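Local coordinates for periplasmic His/Glu/Gln/Arg/opine family-binding protein (Silicibacter pomeroyi, PDB 3I6V), which binds lysine in the cleft between its two lobes and, as a periplasmic protein, probably delivers basic or polar amino acids to an ABC importer, at residues A[83-88]-A[182-187]; A[6-11]-A[64-69]; A[97-102]-A[139-144]. All coordinates share one frame; numbering follows the deposited sequence.

Contacts 1 and 2 lie in the same lobe, their centres about 11 Å apart, and a probable backbone bond from Ile68 N to Gly183 O links the parallel sheet of contact 2 to the antiparallel pair of contact 1. Contact 2 is buried parallel pairing edged by an Arg8-Asp66 salt bridge; contact 1 is antiparallel, mostly buried, and runs out at one end to a sodium ion. Contact 3 belongs to the other lobe, about 35 Å away between centres, and is a smaller, purely van der Waals touch of strand end on helix end, its valines buried and Thr99 at the surface. It falls within the chain excursion that contact 1 closes.

Contact 1 of 3, residues A[83-88]-A[182-187]; sequences DFTQNY and MGLRES. With NA (sodium ion), chain C.
Thr85 OG1 is gripped twice: it accepts a bond from Met182 N at 3.0 Å and donates one to Gln86 O at 2.8 Å, which fixes the rotation of the hydroxyl. A chi1 of 63° sets OG1 between the backbone N and the carbonyl carbon and leaves Thr85 CG2 to pack 4.0 Å from Leu184 CD1 and also against the Met182 side chain. A valine here would probably leave Met182 N and Gln86 O without their shared partner, freeing the corner at Gln86 to shift. Beyond it the Tyr88 ring sets its edge against Met182 N, with Tyr88 CE1 3.7 Å from Met182 CG, while its hydroxyl bonds to Glu31. Along the strands, Asp83 N to Leu184 O, Leu184 N to Asp83 O and Thr85 N to Met182 O hold the backbones together, with Phe84 opposite Gly183. At the other end Asp83 OD1 and Glu186 OE2 each bind the sodium ion at 2.4 Å; their side chains cross at about a right angle with the carboxylate planes 55° apart. The cation probably offsets their mutual repulsion, and Asp79 and Ile82 complete its site. An antiparallel strand returning from the second lobe beside the one that leaves for it is typical of type II periplasmic binding proteins, whose lobes are joined by two such crossings.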
loop_
_atom_site.group_PDB
_atom_site.type_symbol
_atom_site.label_atom_id
_atom_site.label_comp_id
_atom_site.label_asym_id
_atom_site.label_seq_id
_atom_site.Cartn_x
_atom_site.Cartn_y
_atom_site.Cartn_z
ATOM N N ASP A 83 -14.688 -2.140 6.623
ATOM C CA ASP A 83 -14.850 -3.413 5.908
ATOM C C ASP A 83 -14.029 -3.424 4.618
ATOM O O ASP A 83 -13.886 -2.397 3.957
ATOM C CB ASP A 83 -16.320 -3.645 5.547
ATOM C CG ASP A 83 -17.137 -4.289 6.686
ATOM O OD1 ASP A 83 -16.602 -4.689 7.761
ATOM O OD2 ASP A 83 -18.372 -4.357 6.510
ATOM N N PHE A 84 -13.490 -4.580 4.262
ATOM C CA PHE A 84 -12.640 -4.691 3.056
ATOM C C PHE A 84 -13.346 -5.464 1.933
ATOM O O PHE A 84 -14.143 -6.369 2.214
ATOM C CB PHE A 84 -11.346 -5.426 3.391
ATOM C CG PHE A 84 -10.372 -4.622 4.215
ATOM C CD1 PHE A 84 -10.315 -4.793 5.594
ATOM C CD2 PHE A 84 -9.477 -3.730 3.595
ATOM C CE1 PHE A 84 -9.407 -4.070 6.378
ATOM C CE2 PHE A 84 -8.542 -3.003 4.356
ATOM C CZ PHE A 84 -8.504 -3.168 5.746
ATOM N N THR A 85 -13.054 -5.113 0.679
ATOM C CA THR A 85 -13.314 -6.005 -0.462
ATOM C C THR A 85 -12.374 -7.190 -0.348
ATOM O O THR A 85 -11.498 -7.201 0.513
ATOM C CB THR A 85 -13.022 -5.290 -1.836
ATOM O OG1 THR A 85 -11.623 -4.946 -1.930
ATOM C CG2 THR A 85 -13.862 -4.053 -2.003
ATOM N N GLN A 86 -12.513 -8.166 -1.244
ATOM C CA GLN A 86 -11.483 -9.156 -1.460
ATOM C C GLN A 86 -10.174 -8.451 -1.862
ATOM O O GLN A 86 -10.199 -7.288 -2.285
ATOM C CB GLN A 86 -11.911 -10.084 -2.615
ATOM C CG GLN A 86 -12.023 -9.323 -3.959
ATOM C CD GLN A 86 -12.627 -10.203 -5.033
ATOM O OE1 GLN A 86 -12.024 -11.190 -5.468
ATOM N NE2 GLN A 86 -13.825 -9.869 -5.431
ATOM N N ASN A 87 -9.045 -9.151 -1.766
ATOM C CA ASN A 87 -7.801 -8.528 -2.190
ATOM C C ASN A 87 -7.772 -8.257 -3.736
ATOM O O ASN A 87 -8.496 -8.904 -4.515
ATOM C CB ASN A 87 -6.542 -9.239 -1.650
ATOM C CG ASN A 87 -6.384 -10.719 -2.109
ATOM O OD1 ASN A 87 -6.729 -11.123 -3.234
ATOM N ND2 ASN A 87 -5.794 -11.509 -1.230
ATOM N N TYR A 88 -7.008 -7.244 -4.142
ATOM C CA TYR A 88 -6.827 -6.993 -5.561
ATOM C C TYR A 88 -5.356 -7.093 -5.969
ATOM O O TYR A 88 -5.030 -7.041 -7.160
ATOM C CB TYR A 88 -7.498 -5.711 -6.002
ATOM C CG TYR A 88 -7.034 -4.481 -5.262
ATOM C CD1 TYR A 88 -7.828 -3.898 -4.262
ATOM C CD2 TYR A 88 -5.797 -3.897 -5.560
ATOM C CE1 TYR A 88 -7.396 -2.742 -3.564
ATOM C CE2 TYR A 88 -5.352 -2.753 -4.877
ATOM C CZ TYR A 88 -6.153 -2.178 -3.907
ATOM O OH TYR A 88 -5.697 -1.074 -3.228
ATOM N N MET A 182 -9.649 -2.921 -0.931
ATOM C CA MET A 182 -10.248 -1.585 -0.751
ATOM C C MET A 182 -10.979 -1.571 0.554
ATOM O O MET A 182 -11.679 -2.561 0.903
ATOM C CB MET A 182 -11.284 -1.250 -1.863
ATOM C CG MET A 182 -10.729 -1.156 -3.301
ATOM S SD MET A 182 -11.976 -0.888 -4.643
ATOM C CE MET A 182 -12.889 0.400 -3.800
ATOM N N GLY A 183 -10.881 -0.449 1.245
ATOM C CA GLY A 183 -11.582 -0.257 2.502
ATOM C C GLY A 183 -12.809 0.614 2.275
ATOM O O GLY A 183 -12.781 1.545 1.473
ATOM N N LEU A 184 -13.906 0.291 2.952
ATOM C CA LEU A 184 -15.127 1.098 2.915
ATOM C C LEU A 184 -15.756 1.145 4.290
ATOM O O LEU A 184 -15.440 0.304 5.140
ATOM C CB LEU A 184 -16.169 0.489 1.969
ATOM C CG LEU A 184 -15.768 0.471 0.488
ATOM C CD1 LEU A 184 -15.163 -0.893 0.161
ATOM C CD2 LEU A 184 -17.015 0.728 -0.346
ATOM N N ARG A 185 -16.702 2.065 4.487
ATOM C CA ARG A 185 -17.391 2.131 5.776
ATOM C C ARG A 185 -18.187 0.841 5.958
ATOM O O ARG A 185 -18.653 0.245 4.971
ATOM C CB ARG A 185 -18.355 3.329 5.873
ATOM C CG ARG A 185 -17.663 4.733 6.041
ATOM C CD ARG A 185 -18.752 5.866 6.049
ATOM N NE ARG A 185 -19.358 6.026 4.707
ATOM C CZ ARG A 185 -18.767 6.677 3.698
ATOM N NH1 ARG A 185 -17.564 7.241 3.872
ATOM N NH2 ARG A 185 -19.367 6.755 2.513
ATOM N N GLU A 186 -18.357 0.427 7.211
ATOM C CA GLU A 186 -19.123 -0.805 7.501
ATOM C C GLU A 186 -20.610 -0.696 7.167
ATOM O O GLU A 186 -21.286 -1.714 7.055
ATOM C CB GLU A 186 -18.930 -1.222 8.967
ATOM C CG GLU A 186 -17.435 -1.538 9.233
ATOM C CD GLU A 186 -17.110 -1.825 10.698
ATOM O OE1 GLU A 186 -17.713 -1.226 11.626
ATOM O OE2 GLU A 186 -16.210 -2.645 10.909
ATOM N N SER A 187 -21.108 0.535 6.999
ATOM C CA SER A 187 -22.505 0.744 6.638
ATOM C C SER A 187 -22.639 0.827 5.105
ATOM O O SER A 187 -23.724 1.116 4.556
ATOM C CB SER A 187 -23.019 2.025 7.304
ATOM O OG SER A 187 -22.144 3.094 6.943
HETATM NA NA NA C . -15.280 -4.528 9.764
HETATM O O HOH W 1 -19.238 -2.396 3.852
HETATM O O HOH W 2 -21.062 -3.886 5.023
#

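Contact 2 of 3, residues A[6-11]-A[64-69]; sequences TVRMGT and NYDTII
Strand 7-11 runs parallel to 67-68, with Met9 paired to Thr67 and Gly10 to Ile68: Thr67 N donates to Arg8 O, Gly10 N to Thr67 O and Ile69 N to Gly10 O. With strand 46-50 on the far side of 7-11, this gives the 2-1-3 strand order of the first lobe of a type II periplasmic binding protein. Arg8 O takes two donors, Asp66 N at 2.8 Å and the longer Thr67 N at 3.2 Å, where the chain swings into the strand. Asp66 repays this by reaching back: its OD2 meets Arg8 N at 2.9 Å in a nearly straight bond (172°), on the anti side, somewhat out of the carboxylate plane. The same residue's OD1 receives Arg8 NH1 at 2.9 Å from above the carboxylate plane, the two flat groups being turned 55° from each other; a weak bond from NE to OD2 adds a second strut. Arg185 also bridges to OD1, so two guanidinium groups share this carboxylate. Tyr65 CA lies 3.6 Å above the centre of the Arg8 guanidinium, covering one face. The Tyr65 ring itself turns to Gly10, whose bare CA lets the ring lie close, an off-centre CH-pi contact; the phenol OH is held by Ile56 O. On the other face of the sheet the Met9 chain, bent at chi2 (-80°) and again at chi3, rests its SD against Thr67 OG1, a buried hydroxyl with no polar partner in the model. At the strand's end Thr11 OG1 donates to Ile69 O at 2.8 Å.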
loop_
_atom_site.group_PDB
_atom_site.type_symbol
_atom_site.label_atom_id
_atom_site.label_comp_id
_atom_site.label_asym_id
_atom_site.label_seq_id
_atom_site.Cartn_x
_atom_site.Cartn_y
_atom_site.Cartn_z
ATOM N N THR A 6 -21.810 9.629 -7.503
ATOM C CA THR A 6 -20.341 9.815 -7.629
ATOM C C THR A 6 -19.680 9.220 -6.405
ATOM O O THR A 6 -20.021 9.575 -5.264
ATOM C CB THR A 6 -19.944 11.308 -7.705
ATOM O OG1 THR A 6 -20.752 11.957 -8.687
ATOM C CG2 THR A 6 -18.481 11.484 -8.106
ATOM N N VAL A 7 -18.720 8.336 -6.632
ATOM C CA VAL A 7 -17.976 7.744 -5.526
ATOM C C VAL A 7 -16.649 8.481 -5.355
ATOM O O VAL A 7 -15.878 8.641 -6.301
ATOM C CB VAL A 7 -17.759 6.216 -5.695
ATOM C CG1 VAL A 7 -16.986 5.905 -6.957
ATOM C CG2 VAL A 7 -17.049 5.627 -4.467
ATOM N N ARG A 8 -16.394 8.944 -4.144
ATOM C CA ARG A 8 -15.137 9.603 -3.848
ATOM C C ARG A 8 -14.095 8.527 -3.449
ATOM O O ARG A 8 -14.256 7.838 -2.425
ATOM C CB ARG A 8 -15.375 10.648 -2.768
ATOM C CG ARG A 8 -16.161 11.916 -3.300
ATOM C CD ARG A 8 -16.621 12.755 -2.109
ATOM N NE ARG A 8 -17.368 11.846 -1.227
ATOM C CZ ARG A 8 -17.666 12.067 0.051
ATOM N NH1 ARG A 8 -18.318 11.131 0.734
ATOM N NH2 ARG A 8 -17.315 13.209 0.643
ATOM N N MET A 9 -13.102 8.330 -4.312
ATOM C CA MET A 9 -12.051 7.333 -4.109
ATOM C C MET A 9 -10.900 7.982 -3.346
ATOM O O MET A 9 -10.261 8.905 -3.869
ATOM C CB MET A 9 -11.577 6.769 -5.465
ATOM C CG MET A 9 -12.742 6.200 -6.319
ATOM S SD MET A 9 -13.343 4.526 -5.888
ATOM C CE MET A 9 -12.007 3.580 -6.488
ATOM N N GLY A 10 -10.662 7.536 -2.112
ATOM C CA GLY A 10 -9.593 8.081 -1.275
ATOM C C GLY A 10 -8.280 7.303 -1.419
ATOM O O GLY A 10 -8.264 6.065 -1.351
ATOM N N THR A 11 -7.174 8.032 -1.595
ATOM C CA THR A 11 -5.859 7.446 -1.682
ATOM C C THR A 11 -4.834 8.351 -1.004
ATOM O O THR A 11 -5.134 9.537 -0.692
ATOM C CB THR A 11 -5.467 7.082 -3.143
ATOM O OG1 THR A 11 -4.347 6.185 -3.122
ATOM C CG2 THR A 11 -5.135 8.327 -4.010
ATOM N N ASN A 64 -15.433 11.923 4.537
ATOM C CA ASN A 64 -14.680 12.753 3.578
ATOM C C ASN A 64 -14.568 12.164 2.177
ATOM O O ASN A 64 -14.376 12.899 1.192
ATOM C CB ASN A 64 -13.267 13.065 4.073
ATOM C CG ASN A 64 -13.247 13.930 5.329
ATOM O OD1 ASN A 64 -14.243 14.061 6.034
ATOM N ND2 ASN A 64 -12.077 14.496 5.627
ATOM N N TYR A 65 -14.643 10.834 2.086
ATOM C CA TYR A 65 -14.640 10.125 0.815
ATOM C C TYR A 65 -15.277 8.764 1.111
ATOM O O TYR A 65 -15.680 8.509 2.259
ATOM C CB TYR A 65 -13.215 9.964 0.221
ATOM C CG TYR A 65 -12.173 9.776 1.284
ATOM C CD1 TYR A 65 -11.560 10.884 1.877
ATOM C CD2 TYR A 65 -11.826 8.493 1.745
ATOM C CE1 TYR A 65 -10.617 10.736 2.898
ATOM C CE2 TYR A 65 -10.859 8.328 2.780
ATOM C CZ TYR A 65 -10.272 9.451 3.344
ATOM O OH TYR A 65 -9.345 9.357 4.352
ATOM N N ASP A 66 -15.355 7.905 0.100
ATOM C CA ASP A 66 -16.163 6.689 0.229
ATOM C C ASP A 66 -15.403 5.379 0.179
ATOM O O ASP A 66 -15.974 4.338 0.534
ATOM C CB ASP A 66 -17.271 6.676 -0.833
ATOM C CG ASP A 66 -18.099 7.957 -0.804
ATOM O OD1 ASP A 66 -18.610 8.326 0.278
ATOM O OD2 ASP A 66 -18.178 8.629 -1.855
ATOM N N THR A 67 -14.170 5.400 -0.301
ATOM C CA THR A 67 -13.356 4.191 -0.323
ATOM C C THR A 67 -11.914 4.521 0.037
ATOM O O THR A 67 -11.483 5.687 -0.090
ATOM C CB THR A 67 -13.333 3.502 -1.718
ATOM O OG1 THR A 67 -12.526 4.292 -2.615
ATOM C CG2 THR A 67 -14.727 3.340 -2.310
ATOM N N ILE A 68 -11.170 3.512 0.481
ATOM C CA ILE A 68 -9.710 3.625 0.574
ATOM C C ILE A 68 -9.110 2.662 -0.435
ATOM O O ILE A 68 -9.406 1.474 -0.378
ATOM C CB ILE A 68 -9.202 3.300 1.989
ATOM C CG1 ILE A 68 -9.720 4.343 2.982
ATOM C CG2 ILE A 68 -7.656 3.240 2.025
ATOM C CD1 ILE A 68 -9.437 3.952 4.451
ATOM N N ILE A 69 -8.332 3.178 -1.392
ATOM C CA ILE A 69 -7.614 2.329 -2.321
ATOM C C ILE A 69 -6.178 2.884 -2.313
ATOM O O ILE A 69 -5.868 3.875 -2.991
ATOM C CB ILE A 69 -8.293 2.288 -3.719
ATOM C CG1 ILE A 69 -7.574 1.323 -4.673
ATOM C CG2 ILE A 69 -8.488 3.729 -4.318
ATOM C CD1 ILE A 69 -8.311 1.169 -6.052
#

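Contact 3 of 3, residues A[97-102]-A[139-144]; sequences VATSDG and AAVRNG
Val141 holds CG1 opposite its backbone N (chi1 169°), aiming that methyl out from the helix toward strand 97-98, and Thr99 answers with a chi1 of 61° that turns CG2, rather than OG1, to the helix. Thr99 CG2 and Val141 CG1 meet at 3.8 Å as their side chains slide past each other in opposite directions. Thr99 CG2 also lies 3.7 Å from Val141 O, so this methyl touches the last turn through both a side chain and a carbonyl. That carbonyl is already engaged: Gly144, at positive phi (79°), closes the helix in a Schellman motif just beside Thr99, and Gly144 N donates to Val141 O at 3.1 Å. Deeper in, Val141 CG1 rests on Ala98 CA at 4.1 Å, and Val141 CG2 approaches Val97 O at 4.2 Å. The link between the segments is therefore entirely van der Waals, a modest patch of 140 Å² in both sides' surface. Leu167 touches Val97, Thr99 and Val141 alike, and Val149 of strand 148-152 packs against both valines, so the patch is the outer end of a larger apolar layer between sheet and helix. Backbone bonds from Val97 to Val149 and from Ala98 to Met168 hold the strand within its sheet. Helix 134-142 itself connects strand 127-131 to strand 148-152 in a beta-alpha-beta crossover, and its packing on the mixed sheet is characteristic of the second alpha/beta lobe of family 3 solute-binding proteins.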
loop_
_atom_site.group_PDB
_atom_site.type_symbol
_atom_site.label_atom_id
_atom_site.label_comp_id
_atom_site.label_asym_id
_atom_site.label_seq_id
_atom_site.Cartn_x
_atom_site.Cartn_y
_atom_site.Cartn_z
ATOM N N VAL A 97 15.519 -2.908 4.253
ATOM C CA VAL A 97 16.461 -2.225 3.351
ATOM C C VAL A 97 17.416 -1.372 4.157
ATOM O O VAL A 97 17.019 -0.723 5.116
ATOM C CB VAL A 97 15.760 -1.394 2.240
ATOM C CG1 VAL A 97 16.741 -0.351 1.627
ATOM C CG2 VAL A 97 15.294 -2.306 1.151
ATOM N N ALA A 98 18.695 -1.394 3.759
ATOM C CA ALA A 98 19.730 -0.708 4.506
ATOM C C ALA A 98 20.816 -0.122 3.569
ATOM O O ALA A 98 20.791 -0.345 2.354
ATOM C CB ALA A 98 20.367 -1.699 5.524
ATOM N N THR A 99 21.768 0.595 4.155
ATOM C CA THR A 99 22.927 1.126 3.392
ATOM C C THR A 99 24.153 0.174 3.388
ATOM O O THR A 99 25.090 0.374 2.611
ATOM C CB THR A 99 23.353 2.513 3.898
ATOM O OG1 THR A 99 23.754 2.412 5.268
ATOM C CG2 THR A 99 22.197 3.530 3.796
ATOM N N SER A 100 24.149 -0.852 4.246
ATOM C CA SER A 100 25.203 -1.892 4.210
ATOM C C SER A 100 24.637 -3.273 4.514
ATOM O O SER A 100 23.580 -3.397 5.132
ATOM C CB SER A 100 26.337 -1.571 5.181
ATOM O OG SER A 100 25.898 -1.701 6.523
ATOM N N ASP A 101 25.338 -4.310 4.069
ATOM C CA ASP A 101 24.899 -5.688 4.294
ATOM C C ASP A 101 24.857 -6.078 5.776
ATOM O O ASP A 101 23.992 -6.861 6.196
ATOM C CB ASP A 101 25.728 -6.666 3.463
ATOM C CG ASP A 101 25.398 -6.589 1.968
ATOM O OD1 ASP A 101 26.250 -6.979 1.136
ATOM O OD2 ASP A 101 24.281 -6.141 1.608
ATOM N N GLY A 102 25.741 -5.487 6.570
ATOM C CA GLY A 102 25.815 -5.805 7.993
ATOM C C GLY A 102 25.042 -4.859 8.872
ATOM O O GLY A 102 25.374 -4.691 10.052
ATOM N N ALA A 139 14.381 8.260 3.631
ATOM C CA ALA A 139 15.279 9.361 4.000
ATOM C C ALA A 139 15.981 9.079 5.330
ATOM O O ALA A 139 17.176 9.384 5.474
ATOM C CB ALA A 139 14.509 10.708 4.041
ATOM N N ALA A 140 15.267 8.471 6.289
ATOM C CA ALA A 140 15.856 8.179 7.605
ATOM C C ALA A 140 17.013 7.183 7.514
ATOM O O ALA A 140 17.974 7.262 8.290
ATOM C CB ALA A 140 14.780 7.679 8.631
ATOM N N VAL A 141 16.923 6.257 6.578
ATOM C CA VAL A 141 17.976 5.265 6.333
ATOM C C VAL A 141 19.174 5.922 5.614
ATOM O O VAL A 141 20.322 5.796 6.065
ATOM C CB VAL A 141 17.447 4.080 5.513
ATOM C CG1 VAL A 141 18.593 3.186 5.023
ATOM C CG2 VAL A 141 16.454 3.256 6.370
ATOM N N ARG A 142 18.876 6.638 4.528
ATOM C CA ARG A 142 19.882 7.324 3.719
ATOM C C ARG A 142 20.729 8.288 4.547
ATOM O O ARG A 142 21.939 8.344 4.357
ATOM C CB ARG A 142 19.222 8.046 2.537
ATOM C CG ARG A 142 20.085 8.058 1.291
ATOM C CD ARG A 142 19.621 9.179 0.353
ATOM N NE ARG A 142 20.661 9.557 -0.605
ATOM C CZ ARG A 142 21.365 10.692 -0.543
ATOM N NH1 ARG A 142 21.143 11.572 0.431
ATOM N NH2 ARG A 142 22.298 10.942 -1.455
ATOM N N ASN A 143 20.099 9.012 5.474
ATOM C CA ASN A 143 20.809 10.006 6.271
ATOM C C ASN A 143 21.363 9.464 7.605
ATOM O O ASN A 143 21.912 10.215 8.415
ATOM C CB ASN A 143 19.928 11.250 6.455
ATOM C CG ASN A 143 19.504 11.860 5.122
ATOM O OD1 ASN A 143 20.268 11.847 4.151
ATOM N ND2 ASN A 143 18.280 12.373 5.061
ATOM N N GLY A 144 21.227 8.148 7.816
ATOM C CA GLY A 144 21.804 7.469 8.993
ATOM C C GLY A 144 21.057 7.590 10.307
ATOM O O GLY A 144 21.540 7.117 11.332
#